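Long-range contacts in DNA-(apurinic or apyrimidinic site) endonuclease 2 (Xenopus laevis, PDB 6WCD), which cleaves DNA at abasic sites as a weak endonuclease and resects strand ends as a metal-dependent 3'-5' exonuclease, here in its catalytic domain: residues Lys36-Leu41 with Phe58-Gly64; Pro78-Gly84 with Ala119-Arg125; Val96-Thr102 with Thr166-Ile171. All blocks are in the same frame, centred on the assembly; numbering follows the deposited sequence. Where two conformers were deposited one is given.

Interaction 1: Lys36-Leu41 with Phe58-Gly64; sequences KVTRDL and FSRVRSG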
loop_
_atom_site.group_PDB
_atom_site.type_symbol
_atom_site.label_atom_id
_atom_site.label_comp_id
_atom_site.label_asym_id
_atom_site.label_seq_id
_atom_site.Cartn_x
_atom_site.Cartn_y
_atom_site.Cartn_z
ATOM N N LYS A 36 9.624 7.919 4.444
ATOM C CA LYS A 36 10.340 8.843 5.325
ATOM C C LYS A 36 10.476 10.215 4.707
ATOM O O LYS A 36 11.303 11.003 5.125
ATOM C CB LYS A 36 11.685 8.276 5.807
ATOM C CG LYS A 36 11.531 6.934 6.536
ATOM C CD LYS A 36 12.803 6.439 7.209
ATOM C CE LYS A 36 12.554 5.086 7.819
ATOM N NZ LYS A 36 13.709 4.746 8.706
ATOM N N VAL A 37 9.596 10.540 3.778
ATOM C CA VAL A 37 9.524 11.874 3.202
ATOM C C VAL A 37 8.395 12.657 3.856
ATOM O O VAL A 37 7.230 12.249 3.783
ATOM C CB VAL A 37 9.313 11.820 1.677
ATOM C CG1 VAL A 37 9.238 13.241 1.100
ATOM C CG2 VAL A 37 10.443 11.033 0.990
ATOM N N THR A 38 8.719 13.790 4.451
ATOM C CA THR A 38 7.745 14.745 4.917
ATOM C C THR A 38 7.928 16.046 4.164
ATOM O O THR A 38 8.998 16.312 3.577
ATOM C CB THR A 38 7.858 14.928 6.451
ATOM O OG1 THR A 38 9.219 15.103 6.844
ATOM C CG2 THR A 38 7.333 13.717 7.154
ATOM N N ARG A 39 6.900 16.918 4.202
ATOM C CA ARG A 39 6.930 18.059 3.293
ATOM C C ARG A 39 7.994 19.068 3.682
ATOM O O ARG A 39 8.492 19.814 2.811
ATOM C CB ARG A 39 5.582 18.764 3.241
ATOM C CG ARG A 39 4.728 18.187 2.117
ATOM C CD ARG A 39 3.490 19.008 1.893
ATOM N NE ARG A 39 3.679 20.221 1.103
ATOM C CZ ARG A 39 2.687 21.082 0.899
ATOM N NH1 ARG A 39 1.508 20.827 1.455
ATOM N NH2 ARG A 39 2.843 22.151 0.157
ATOM N N ASP A 40 8.335 19.176 4.976
ATOM C CA ASP A 40 9.351 20.102 5.435
ATOM C C ASP A 40 10.724 19.845 4.822
ATOM O O ASP A 40 11.534 20.778 4.768
ATOM C CB ASP A 40 9.434 20.040 6.972
ATOM C CG ASP A 40 9.825 18.663 7.507
ATOM O OD1 ASP A 40 9.214 17.663 7.124
ATOM O OD2 ASP A 40 10.734 18.569 8.355
ATOM N N LEU A 41 10.967 18.614 4.332
ATOM C CA LEU A 41 12.289 18.271 3.816
ATOM C C LEU A 41 12.548 18.815 2.407
ATOM O O LEU A 41 13.718 18.862 2.011
ATOM C CB LEU A 41 12.458 16.761 3.734
ATOM C CG LEU A 41 12.226 16.024 5.067
ATOM C CD1 LEU A 41 12.358 14.518 4.776
ATOM C CD2 LEU A 41 13.190 16.466 6.078
ATOM N N PHE A 58 2.024 12.541 3.215
ATOM C CA PHE A 58 3.079 12.968 4.115
ATOM C C PHE A 58 2.602 12.984 5.558
ATOM O O PHE A 58 1.527 13.523 5.853
ATOM C CB PHE A 58 3.497 14.381 3.748
ATOM C CG PHE A 58 3.929 14.564 2.347
ATOM C CD1 PHE A 58 5.162 14.156 1.919
ATOM C CD2 PHE A 58 3.118 15.249 1.447
ATOM C CE1 PHE A 58 5.609 14.365 0.641
ATOM C CE2 PHE A 58 3.513 15.454 0.126
ATOM C CZ PHE A 58 4.782 15.049 -0.275
ATOM N N SER A 59 3.423 12.465 6.454
ATOM C CA SER A 59 3.095 12.556 7.863
ATOM C C SER A 59 3.041 14.012 8.287
ATOM O O SER A 59 3.879 14.827 7.898
ATOM C CB SER A 59 4.127 11.858 8.678
ATOM O OG SER A 59 3.982 12.156 10.049
ATOM N N ARG A 60 2.108 14.338 9.172
ATOM C CA ARG A 60 2.015 15.679 9.672
ATOM C C ARG A 60 2.456 15.737 11.125
ATOM O O ARG A 60 2.389 16.800 11.720
ATOM C CB ARG A 60 0.559 16.136 9.593
ATOM C CG ARG A 60 0.087 16.403 8.178
ATOM C CD ARG A 60 -1.366 16.046 7.986
ATOM N NE ARG A 60 -1.897 16.574 6.731
ATOM C CZ ARG A 60 -1.660 16.060 5.526
ATOM N NH1 ARG A 60 -0.885 14.990 5.384
ATOM N NH2 ARG A 60 -2.209 16.620 4.458
ATOM N N VAL A 61 2.966 14.643 11.693
ATOM C CA VAL A 61 3.244 14.638 13.139
ATOM C C VAL A 61 4.707 14.570 13.535
ATOM O O VAL A 61 5.011 14.663 14.740
ATOM C CB VAL A 61 2.502 13.490 13.857
ATOM C CG1 VAL A 61 0.988 13.623 13.664
ATOM C CG2 VAL A 61 3.021 12.169 13.423
ATOM N N ARG A 62 5.603 14.284 12.597
ATOM C CA ARG A 62 7.007 14.095 12.901
ATOM C C ARG A 62 7.762 14.136 11.580
ATOM O O ARG A 62 7.334 13.520 10.615
ATOM C CB ARG A 62 7.234 12.703 13.512
ATOM C CG ARG A 62 8.640 12.402 13.992
ATOM C CD ARG A 62 8.653 11.125 14.833
ATOM N NE ARG A 62 7.560 11.126 15.801
ATOM C CZ ARG A 62 6.843 10.064 16.147
ATOM N NH1 ARG A 62 7.113 8.877 15.633
ATOM N NH2 ARG A 62 5.863 10.190 17.031
ATOM N N SER A 63 8.883 14.831 11.537
ATOM C CA SER A 63 9.702 14.898 10.313
ATOM C C SER A 63 10.400 13.573 10.018
ATOM O O SER A 63 10.901 12.870 10.908
ATOM C CB SER A 63 10.714 16.019 10.488
ATOM O OG SER A 63 11.545 16.183 9.353
ATOM N N GLY A 64 10.419 13.216 8.739
ATOM C CA GLY A 64 11.136 12.016 8.332
ATOM C C GLY A 64 10.529 10.724 8.769
ATOM O O GLY A 64 11.241 9.724 8.892
HETATM O O HOH W 1 5.697 10.983 5.742
HETATM O O HOH W 2 4.679 16.656 6.032
#
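Arg39 lays its CG methylene over one face of the Phe58 ring, displaced toward the rim, with Arg39 CG 3.6 Å from the Phe58 ring centroid in a CH-pi contact. The arginine crosses the aromatic side chain at about a right angle, then bends at chi3 and carries its guanidinium on to a salt bridge with Glu327. At the ring edge, in its plane, stands a carbonyl: Val37 O is 3.4 Å from Phe58 CD1, and Val37 CG1 runs alongside to touch CE1.

Beyond the ring the contact turns polar and centres on Thr38. Its chi1 of 47° sets OG1 between the backbone N and the carbonyl carbon, where the hydroxyl accepts a nearly straight bond from the backbone of the facing loop (Gly64 N to Thr38 OG1 2.9 Å, 170° at the hydrogen). The same hydroxyl donates to the carboxylate two residues on, Thr38 OG1 to Asp40 OD1 being 2.6 Å. Asp40 OD2 in turn accepts a hydrogen bond from Ser63 OG at 2.7 Å, and both carboxylate oxygens use their syn lone pairs. Asp40 thereby bridges two hydroxyls, one from each segment, which should fix its rotation. Thr38 CG2 rests against the far end of the loop, 3.5 Å from Arg62 O. Two waters bridge the backbones: one links Val37 O to Ser59 N, the other Arg39 N to Ser59 O.

Residues 58-64 belong to the loop joining the antiparallel neighbours 53-57 and 68-72 at one margin of the six-stranded sheet, and 36-41 leaves the next strand inward, 29-33, on its way to helix 44-47. From this junction the Lys36 side chain reaches back beside Asn9 and Glu34, its nearest side-chain atom about 5 Å from the bound magnesium.

Interaction 2: Pro78-Gly84 with Ala119-Arg125; sequences PQAAEEG and AVLTQHR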
loop_
_atom_site.group_PDB
_atom_site.type_symbol
_atom_site.label_atom_id
_atom_site.label_comp_id
_atom_site.label_asym_id
_atom_site.label_seq_id
_atom_site.Cartn_x
_atom_site.Cartn_y
_atom_site.Cartn_z
ATOM N N PRO A 78 -3.882 8.286 -12.887
ATOM C CA PRO A 78 -5.178 8.062 -12.269
ATOM C C PRO A 78 -6.185 9.152 -12.562
ATOM O O PRO A 78 -5.854 10.340 -12.701
ATOM C CB PRO A 78 -4.853 7.985 -10.771
ATOM C CG PRO A 78 -3.627 8.782 -10.614
ATOM C CD PRO A 78 -2.836 8.563 -11.858
ATOM N N GLN A 79 -7.451 8.740 -12.606
ATOM C CA GLN A 79 -8.535 9.694 -12.746
ATOM C C GLN A 79 -8.801 10.440 -11.458
ATOM O O GLN A 79 -9.338 11.560 -11.494
ATOM C CB GLN A 79 -9.808 8.972 -13.224
ATOM C CG GLN A 79 -9.833 8.610 -14.730
ATOM C CD GLN A 79 -8.909 7.479 -15.169
ATOM O OE1 GLN A 79 -8.453 6.670 -14.367
ATOM N NE2 GLN A 79 -8.658 7.404 -16.480
ATOM N N ALA A 80 -8.431 9.870 -10.319
ATOM C CA ALA A 80 -8.671 10.471 -9.031
ATOM C C ALA A 80 -7.603 9.978 -8.069
ATOM O O ALA A 80 -7.028 8.909 -8.238
ATOM C CB ALA A 80 -10.057 10.129 -8.492
ATOM N N ALA A 81 -7.363 10.756 -7.024
ATOM C CA ALA A 81 -6.372 10.387 -6.022
ATOM C C ALA A 81 -6.663 11.141 -4.734
ATOM O O ALA A 81 -7.097 12.293 -4.765
ATOM C CB ALA A 81 -4.934 10.695 -6.477
ATOM N N GLU A 82 -6.431 10.489 -3.613
ATOM C CA GLU A 82 -6.778 11.050 -2.315
ATOM C C GLU A 82 -5.874 10.523 -1.230
ATOM O O GLU A 82 -5.565 9.331 -1.228
ATOM C CB GLU A 82 -8.246 10.709 -2.013
ATOM C CG GLU A 82 -8.830 11.398 -0.817
ATOM C CD GLU A 82 -10.341 11.117 -0.612
ATOM O OE1 GLU A 82 -11.002 10.602 -1.523
ATOM O OE2 GLU A 82 -10.846 11.440 0.473
ATOM N N GLU A 83 -5.499 11.370 -0.258
ATOM C CA GLU A 83 -4.725 10.973 0.894
ATOM C C GLU A 83 -5.658 10.448 1.989
ATOM O O GLU A 83 -6.742 11.010 2.224
ATOM C CB GLU A 83 -4.004 12.201 1.475
ATOM C CG GLU A 83 -2.635 12.491 1.137
ATOM C CD GLU A 83 -2.136 13.560 2.128
ATOM O OE1 GLU A 83 -1.506 13.186 3.142
ATOM O OE2 GLU A 83 -2.459 14.753 1.926
ATOM N N GLY A 84 -5.205 9.444 2.720
ATOM C CA GLY A 84 -5.867 9.029 3.923
ATOM C C GLY A 84 -7.009 8.086 3.622
ATOM O O GLY A 84 -7.371 7.850 2.479
ATOM N N ALA A 119 -1.693 6.231 4.271
ATOM C CA ALA A 119 -2.531 5.728 3.190
ATOM C C ALA A 119 -2.637 6.728 2.048
ATOM O O ALA A 119 -2.791 7.938 2.275
ATOM C CB ALA A 119 -3.932 5.413 3.682
ATOM N N VAL A 120 -2.578 6.240 0.833
ATOM C CA VAL A 120 -2.863 7.038 -0.349
ATOM C C VAL A 120 -3.662 6.145 -1.294
ATOM O O VAL A 120 -3.399 4.938 -1.414
ATOM C CB VAL A 120 -1.584 7.643 -0.972
ATOM C CG1 VAL A 120 -0.697 6.626 -1.522
ATOM C CG2 VAL A 120 -1.941 8.713 -2.025
ATOM N N LEU A 121 -4.675 6.729 -1.879
ATOM C CA LEU A 121 -5.594 6.041 -2.796
ATOM C C LEU A 121 -5.488 6.642 -4.180
ATOM O O LEU A 121 -5.515 7.869 -4.343
ATOM C CB LEU A 121 -7.052 6.140 -2.352
ATOM C CG LEU A 121 -7.384 5.291 -1.121
ATOM C CD1 LEU A 121 -6.753 5.787 0.134
ATOM C CD2 LEU A 121 -8.910 5.196 -0.986
ATOM N N THR A 122 -5.381 5.768 -5.197
ATOM C CA THR A 122 -5.402 6.215 -6.591
ATOM C C THR A 122 -6.456 5.387 -7.319
ATOM O O THR A 122 -6.643 4.210 -7.010
ATOM C CB THR A 122 -4.021 6.107 -7.262
ATOM O OG1 THR A 122 -3.482 4.799 -7.166
ATOM C CG2 THR A 122 -2.976 7.083 -6.689
ATOM N N GLN A 123 -7.180 6.026 -8.231
ATOM C CA GLN A 123 -8.251 5.347 -8.941
ATOM C C GLN A 123 -7.959 5.401 -10.425
ATOM O O GLN A 123 -7.697 6.468 -10.971
ATOM C CB GLN A 123 -9.585 6.001 -8.589
ATOM C CG GLN A 123 -10.787 5.295 -9.065
ATOM C CD GLN A 123 -12.020 5.881 -8.404
ATOM O OE1 GLN A 123 -12.560 6.883 -8.877
ATOM N NE2 GLN A 123 -12.444 5.291 -7.293
ATOM N N HIS A 124 -8.036 4.229 -11.066
ATOM C CA HIS A 124 -7.564 3.992 -12.419
ATOM C C HIS A 124 -8.696 3.365 -13.217
ATOM O O HIS A 124 -9.304 2.388 -12.776
ATOM C CB HIS A 124 -6.369 3.024 -12.389
ATOM C CG HIS A 124 -5.273 3.446 -11.454
ATOM N ND1 HIS A 124 -4.181 4.172 -11.860
ATOM C CD2 HIS A 124 -5.148 3.294 -10.112
ATOM C CE1 HIS A 124 -3.429 4.449 -10.801
ATOM N NE2 HIS A 124 -3.981 3.924 -9.737
ATOM N N ARG A 125 -8.921 3.819 -14.430
ATOM C CA ARG A 125 -9.849 3.077 -15.280
ATOM C C ARG A 125 -9.088 1.935 -15.949
ATOM O O ARG A 125 -7.919 2.083 -16.332
ATOM C CB ARG A 125 -10.449 3.990 -16.322
ATOM C CG ARG A 125 -11.382 5.043 -15.730
ATOM C CD ARG A 125 -12.692 4.429 -15.140
ATOM N NE ARG A 125 -13.785 4.431 -16.122
ATOM C CZ ARG A 125 -14.988 3.880 -15.947
ATOM N NH1 ARG A 125 -15.896 3.967 -16.908
ATOM N NH2 ARG A 125 -15.299 3.234 -14.837
#
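Bent at chi2 (72°) after a chi1 of -77°, the Gln79 side chain curls back along the neighbouring strand until its OE1 meets the backbone of Arg125, Arg125 N to Gln79 OE1 being 2.9 Å. The donor sits 46° above the carbonyl plane, so the bond misses the lone pairs. Gln79 CD also rests on the arginine's aliphatic part, 3.5 Å from Arg125 CG, while NE2 bonds to Ile312 O. Next door, Pro78 CB lies over a face of the His124 imidazole, and that ring is held at both nitrogens, His124 NE2 being 2.8 Å from Thr122 OG1 and ND1 bonding to Thr76 O. Replacing Gln79 by alanine removes the amide and is likely to leave Arg125 N and Ile312 O without these partners and the arginine methylenes less covered.

The backbones pair antiparallel. Gln79 N reaches Gln123 O at 2.8 Å and Gln123 N reaches Ala80 O at 2.9 Å. Glu82 and Leu121 then bond reciprocally, and Gly84 N closes the ladder on Ala119 O. Ala81 and Glu83 share a face with Val120 and Thr122, which pack on Tyr55, Val68 and Thr70 of the other sheet; Leu121, on the reverse face, meets helix 152-173. The result is a classic beta bulge where strand 80-83 begins, Gln79 and Ala80 both facing Gln123, within the two-sheet alpha/beta sandwich of the DNase I-like fold.

Interaction 3: Val96-Thr102 with Thr166-Ile171; sequences VGCYGNT and TRAEAI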
loop_
_atom_site.group_PDB
_atom_site.type_symbol
_atom_site.label_atom_id
_atom_site.label_comp_id
_atom_site.label_asym_id
_atom_site.label_seq_id
_atom_site.Cartn_x
_atom_site.Cartn_y
_atom_site.Cartn_z
ATOM N N VAL A 96 -11.539 10.531 -4.263
ATOM C CA VAL A 96 -12.113 9.205 -4.483
ATOM C C VAL A 96 -13.464 9.036 -3.807
ATOM O O VAL A 96 -14.368 8.387 -4.333
ATOM C CB VAL A 96 -11.121 8.156 -3.961
ATOM C CG1 VAL A 96 -11.765 6.797 -3.921
ATOM C CG2 VAL A 96 -9.831 8.193 -4.803
ATOM N N GLY A 97 -13.611 9.545 -2.587
ATOM C CA GLY A 97 -14.908 9.401 -1.938
ATOM C C GLY A 97 -15.226 7.972 -1.495
ATOM O O GLY A 97 -14.357 7.128 -1.309
ATOM N N CYS A 98 -16.527 7.714 -1.340
ATOM C CA CYS A 98 -17.043 6.424 -0.859
ATOM C C CYS A 98 -16.429 6.063 0.499
ATOM O O CYS A 98 -15.668 5.119 0.633
ATOM C CB CYS A 98 -16.738 5.279 -1.836
ATOM S SG CYS A 98 -17.402 5.533 -3.480
ATOM N N TYR A 99 -16.797 6.850 1.511
ATOM C CA TYR A 99 -16.138 6.739 2.819
ATOM C C TYR A 99 -16.652 5.602 3.706
ATOM O O TYR A 99 -15.891 5.097 4.552
ATOM C CB TYR A 99 -16.271 8.080 3.520
ATOM C CG TYR A 99 -15.507 9.149 2.781
ATOM C CD1 TYR A 99 -14.135 9.100 2.696
ATOM C CD2 TYR A 99 -16.152 10.156 2.128
ATOM C CE1 TYR A 99 -13.432 10.067 1.987
ATOM C CE2 TYR A 99 -15.451 11.130 1.421
ATOM C CZ TYR A 99 -14.097 11.077 1.363
ATOM O OH TYR A 99 -13.402 12.043 0.644
ATOM N N GLY A 100 -17.884 5.185 3.552
ATOM C CA GLY A 100 -18.490 4.228 4.446
ATOM C C GLY A 100 -18.926 4.887 5.757
ATOM O O GLY A 100 -18.743 6.082 5.999
ATOM N N ASN A 101 -19.528 4.067 6.604
ATOM C CA ASN A 101 -20.144 4.532 7.831
ATOM C C ASN A 101 -19.080 4.574 8.919
ATOM O O ASN A 101 -18.582 3.535 9.351
ATOM C CB ASN A 101 -21.303 3.614 8.212
ATOM C CG ASN A 101 -22.004 4.066 9.470
ATOM O OD1 ASN A 101 -21.421 4.745 10.284
ATOM N ND2 ASN A 101 -23.275 3.711 9.613
ATOM N N THR A 102 -18.723 5.777 9.365
ATOM C CA THR A 102 -17.707 5.897 10.412
ATOM C C THR A 102 -18.312 6.414 11.711
ATOM O O THR A 102 -17.627 7.054 12.508
ATOM C CB THR A 102 -16.516 6.758 9.964
ATOM O OG1 THR A 102 -16.984 8.049 9.556
ATOM C CG2 THR A 102 -15.792 6.112 8.807
ATOM N N THR A 166 -13.486 -0.490 6.567
ATOM C CA THR A 166 -14.670 0.313 6.276
ATOM C C THR A 166 -14.527 0.995 4.926
ATOM O O THR A 166 -15.447 0.991 4.101
ATOM C CB THR A 166 -14.873 1.340 7.385
ATOM O OG1 THR A 166 -15.159 0.672 8.622
ATOM C CG2 THR A 166 -16.086 2.229 7.083
ATOM N N ARG A 167 -13.390 1.630 4.691
ATOM C CA ARG A 167 -13.231 2.386 3.457
ATOM C C ARG A 167 -13.168 1.460 2.244
ATOM O O ARG A 167 -13.779 1.735 1.212
ATOM C CB ARG A 167 -11.976 3.254 3.534
ATOM C CG ARG A 167 -11.769 4.109 2.281
ATOM C CD ARG A 167 -12.875 5.148 2.151
ATOM N NE ARG A 167 -12.751 6.013 0.979
ATOM C CZ ARG A 167 -11.905 7.027 0.894
ATOM N NH1 ARG A 167 -11.067 7.283 1.864
ATOM N NH2 ARG A 167 -11.877 7.799 -0.206
ATOM N N ALA A 168 -12.372 0.393 2.331
ATOM C CA ALA A 168 -12.174 -0.489 1.184
ATOM C C ALA A 168 -13.472 -1.152 0.781
ATOM O O ALA A 168 -13.777 -1.256 -0.421
ATOM C CB ALA A 168 -11.122 -1.522 1.520
ATOM N N GLU A 169 -14.269 -1.591 1.758
ATOM C CA GLU A 169 -15.557 -2.215 1.442
ATOM C C GLU A 169 -16.545 -1.198 0.892
ATOM O O GLU A 169 -17.366 -1.541 0.012
ATOM C CB GLU A 169 -16.091 -2.950 2.672
ATOM C CG GLU A 169 -15.199 -4.140 2.988
ATOM C CD GLU A 169 -15.692 -4.993 4.136
ATOM O OE1 GLU A 169 -16.759 -4.696 4.744
ATOM O OE2 GLU A 169 -14.995 -5.973 4.428
ATOM N N ALA A 170 -16.469 0.058 1.325
ATOM C CA ALA A 170 -17.403 1.045 0.793
ATOM C C ALA A 170 -17.070 1.375 -0.654
ATOM O O ALA A 170 -17.980 1.495 -1.492
ATOM C CB ALA A 170 -17.377 2.325 1.621
ATOM N N ILE A 171 -15.790 1.473 -0.973
ATOM C CA ILE A 171 -15.422 1.710 -2.378
ATOM C C ILE A 171 -15.880 0.527 -3.208
ATOM O O ILE A 171 -16.462 0.691 -4.289
ATOM C CB ILE A 171 -13.908 1.954 -2.506
ATOM C CG1 ILE A 171 -13.543 3.247 -1.781
ATOM C CG2 ILE A 171 -13.484 1.979 -3.970
ATOM C CD1 ILE A 171 -12.020 3.401 -1.515
#
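Tyr99 and Arg167 lie side by side and point the same way, with one rim of the phenol ring set over the guanidinium. Tyr99 CD1 stands above the centre of that group, 3.5 Å from Arg167 CZ, but the two planes are 50° apart, so the ring leans on the guanidinium instead of stacking flat. The edge of the guanidinium is used differently. Arg167 NH2 donates to the Gly97 carbonyl, 2.8 Å from Gly97 O, and NE adds a weak bond to the same oxygen, so one carbonyl is gripped by two N-H groups. The arginine gets there by leaving the helix with CG anti to its backbone N (chi1 -178°) and bending at chi2 (66°), which turns the head along the loop.

Next to this pair the helix offers a small apolar surface. Ala170 CB faces the loop backbone, 3.4 Å from Cys98 O and 3.5 Å from Gly100 N. Ile171 sends CG1 to Cys98 CB, at 3.8 Å, and its CD1 meets Val96 CG1 with the two side chains at about a right angle. Thr166 turns its methyl to the loop, CG2 being 3.6 Å from Asn101 O, and its hydroxyl back to His162 O within the helix. Gly100 passes so near that a beta carbon there would collide with Thr166 CG2.

The 96-102 loop, between strand 80-83 and helix 107-114, thus runs along one flank of helix 152-173. Glu82 of strand 80-83 also holds the loop, bonding Tyr99 OH and the backbone N of Val96 and Gly97, and lies near enough to Arg167 NH2 for a weak, long ion pair. Ile171 also packs on Leu121, Thr137, Ile139 and Val178 of strands 119-127, 133-142 and 177-181.

In the fold
Interaction 2 is the buried one, a backbone ladder inside a sheet, whereas interaction 3 lies at the surface and interaction 1 is only partly buried. Chemistry follows place: main-chain bonds dominate in 2, a hydroxyl-carboxylate network with bridging waters in 1, and an arginine gripping a loop carbonyl in 3. Interactions 1 and 3 do not meet, their nearest atoms being about 13 Å apart, but each touches interaction 2 through adjacent glutamates of strand 80-83. Glu83 makes a salt bridge to Arg60 of interaction 1, and Glu82, on the reverse face, reaches the loop of interaction 3, where Leu121 also packs on Ile171.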